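Local coordinates for MdbA (Actinomyces oris, PDB 4Z7X), which probably catalyses disulfide bond formation in exported proteins, as a thioredoxin-fold thiol-disulfide oxidoreductase linked to pilus assembly, at residues A[56-61]-A[89-94]. Sequence-based numbering, arbitrary orientation. Where two conformers were deposited one is given.
Sequences APVLDI and KITLAL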
loop_
_atom_site.group_PDB
_atom_site.type_symbol
_atom_site.label_atom_id
_atom_site.label_comp_id
_atom_site.label_asym_id
_atom_site.label_seq_id
_atom_site.Cartn_x
_atom_site.Cartn_y
_atom_site.Cartn_z
ATOM N N ALA A 56 2.813 17.683 -7.622
ATOM C CA ALA A 56 2.024 16.651 -6.931
ATOM C C ALA A 56 2.407 16.390 -5.469
ATOM O O ALA A 56 3.428 15.751 -5.166
ATOM C CB ALA A 56 1.982 15.359 -7.685
ATOM N N PRO A 57 1.563 16.880 -4.556
ATOM C CA PRO A 57 1.920 16.709 -3.167
ATOM C C PRO A 57 1.727 15.279 -2.704
ATOM O O PRO A 57 0.939 14.529 -3.279
ATOM C CB PRO A 57 0.891 17.587 -2.439
ATOM C CG PRO A 57 0.291 18.434 -3.440
ATOM C CD PRO A 57 0.274 17.603 -4.661
ATOM N N VAL A 58 2.416 14.935 -1.644
ATOM C CA VAL A 58 2.425 13.592 -1.112
ATOM C C VAL A 58 1.193 13.255 -0.302
ATOM O O VAL A 58 0.898 13.917 0.698
ATOM C CB VAL A 58 3.714 13.323 -0.296
ATOM C CG1 VAL A 58 3.699 11.903 0.229
ATOM C CG2 VAL A 58 4.938 13.534 -1.181
ATOM N N LEU A 59 0.541 12.149 -0.685
ATOM C CA LEU A 59 -0.526 11.526 0.125
ATOM C C LEU A 59 0.032 10.211 0.681
ATOM O O LEU A 59 0.309 9.269 -0.088
ATOM C CB LEU A 59 -1.759 11.227 -0.713
ATOM C CG LEU A 59 -2.953 10.631 0.006
ATOM C CD1 LEU A 59 -3.616 11.647 0.927
ATOM C CD2 LEU A 59 -3.931 10.096 -1.045
ATOM N N ASP A 60 0.237 10.179 2.001
ATOM C CA ASP A 60 0.812 9.020 2.679
ATOM C C ASP A 60 -0.344 8.233 3.277
ATOM O O ASP A 60 -1.166 8.808 4.013
ATOM C CB ASP A 60 1.671 9.488 3.875
ATOM C CG ASP A 60 2.992 10.077 3.482
ATOM O OD1 ASP A 60 3.758 9.364 2.841
ATOM O OD2 ASP A 60 3.288 11.264 3.842
ATOM N N ILE A 61 -0.388 6.940 3.024
ATOM C CA ILE A 61 -1.346 6.045 3.628
ATOM C C ILE A 61 -0.611 4.914 4.380
ATOM O O ILE A 61 0.086 4.123 3.779
ATOM C CB ILE A 61 -2.318 5.420 2.598
ATOM C CG1 ILE A 61 -3.026 6.553 1.783
ATOM C CG2 ILE A 61 -3.342 4.570 3.317
ATOM C CD1 ILE A 61 -3.901 6.075 0.662
ATOM N N LYS A 89 -2.042 14.666 -9.817
ATOM C CA LYS A 89 -2.362 15.574 -8.717
ATOM C C LYS A 89 -1.811 15.155 -7.361
ATOM O O LYS A 89 -1.784 15.955 -6.436
ATOM C CB LYS A 89 -3.880 15.717 -8.594
ATOM C CG LYS A 89 -4.495 16.453 -9.778
ATOM C CD LYS A 89 -5.940 16.858 -9.549
ATOM C CE LYS A 89 -6.412 17.810 -10.645
ATOM N NZ LYS A 89 -5.786 19.153 -10.615
ATOM N N ILE A 90 -1.421 13.889 -7.218
ATOM C CA ILE A 90 -0.756 13.444 -5.987
ATOM C C ILE A 90 0.459 12.576 -6.307
ATOM O O ILE A 90 0.547 11.973 -7.382
ATOM C CB ILE A 90 -1.668 12.612 -5.066
ATOM C CG1 ILE A 90 -2.136 11.310 -5.732
ATOM C CG2 ILE A 90 -2.868 13.433 -4.584
ATOM C CD1 ILE A 90 -2.958 10.431 -4.780
ATOM N N THR A 91 1.346 12.494 -5.332
ATOM C CA THR A 91 2.328 11.427 -5.231
ATOM C C THR A 91 1.792 10.510 -4.114
ATOM O O THR A 91 1.572 10.960 -3.015
ATOM C CB THR A 91 3.668 12.005 -4.792
ATOM O OG1 THR A 91 4.160 12.871 -5.816
ATOM C CG2 THR A 91 4.658 10.912 -4.511
ATOM N N LEU A 92 1.524 9.263 -4.439
ATOM C CA LEU A 92 0.972 8.300 -3.477
ATOM C C LEU A 92 2.116 7.542 -2.816
ATOM O O LEU A 92 2.959 6.953 -3.502
ATOM C CB LEU A 92 0.013 7.324 -4.166
ATOM C CG LEU A 92 -0.587 6.243 -3.269
ATOM C CD1 LEU A 92 -1.549 6.859 -2.258
ATOM C CD2 LEU A 92 -1.312 5.170 -4.060
ATOM N N ALA A 93 2.107 7.525 -1.487
ATOM C CA ALA A 93 3.074 6.728 -0.752
ATOM C C ALA A 93 2.349 5.756 0.167
ATOM O O ALA A 93 1.546 6.175 1.011
ATOM C CB ALA A 93 3.993 7.630 0.060
ATOM N N LEU A 94 2.596 4.467 -0.039
ATOM C CA LEU A 94 1.935 3.393 0.705
ATOM C C LEU A 94 2.896 2.858 1.737
ATOM O O LEU A 94 4.003 2.495 1.396
ATOM C CB LEU A 94 1.471 2.276 -0.219
ATOM C CG LEU A 94 0.388 2.671 -1.231
ATOM C CD1 LEU A 94 0.024 1.512 -2.139
ATOM C CD2 LEU A 94 -0.837 3.205 -0.566
#
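Thr-91 meets the start of segment 56-61 with both its backbone and its side chain. Its N-H binds Pro-57 O (N to O 2.9 Å). Its hydroxyl OG1 donates to Ala-56 O at 3.0 Å, from above the carbonyl plane. The torsion that sets OG1 beside the backbone N (chi1 -65°) turns it to this carbonyl. Thr-91 CB packs against Val-58 CG2 at 4.1 Å. With an alanine at this position, Ala-56 O is likely to lose its hydroxyl partner, and the lead-in to the strand at Ala-56 and Pro-57 to be less firmly fixed. From Thr-91 on the strands run parallel. Leu-59 gives its N-H to Thr-91 O and takes one from Ala-93 N; Ile-61 N then reaches Ala-93 O in a nearly straight bond (N-H...O 169°).

Val-58, Asp-60, Thr-91 and Ala-93 share one face. There Ala-93 CB lies 3.3 Å from Asp-60 OD1, which is hydrogen-bonded to His-95 NE2. Leu-59, Ile-61, Leu-92 and Leu-94 line the other face. The extended first torsion of Leu-92 (chi1 178°) carries its end toward the neighbouring strand, where CD1 touches both Leu-59 CD2 and Ile-61 CD1, 3.8 Å from the latter. Leu-59 CD2 also meets Ile-90 CD1 at 3.9 Å, and Leu-94 CD2 packs on Ile-61 CB. Helix 68-86 covers part of this layer, with Ile-81 touching both Ile-61 and Leu-92. Strands 58-63 and 91-96, joined through that helix, form the parallel beta-alpha-beta unit of the thioredoxin fold, whose helix starts at a probable CxxC redox motif, Cys-67 and Cys-70.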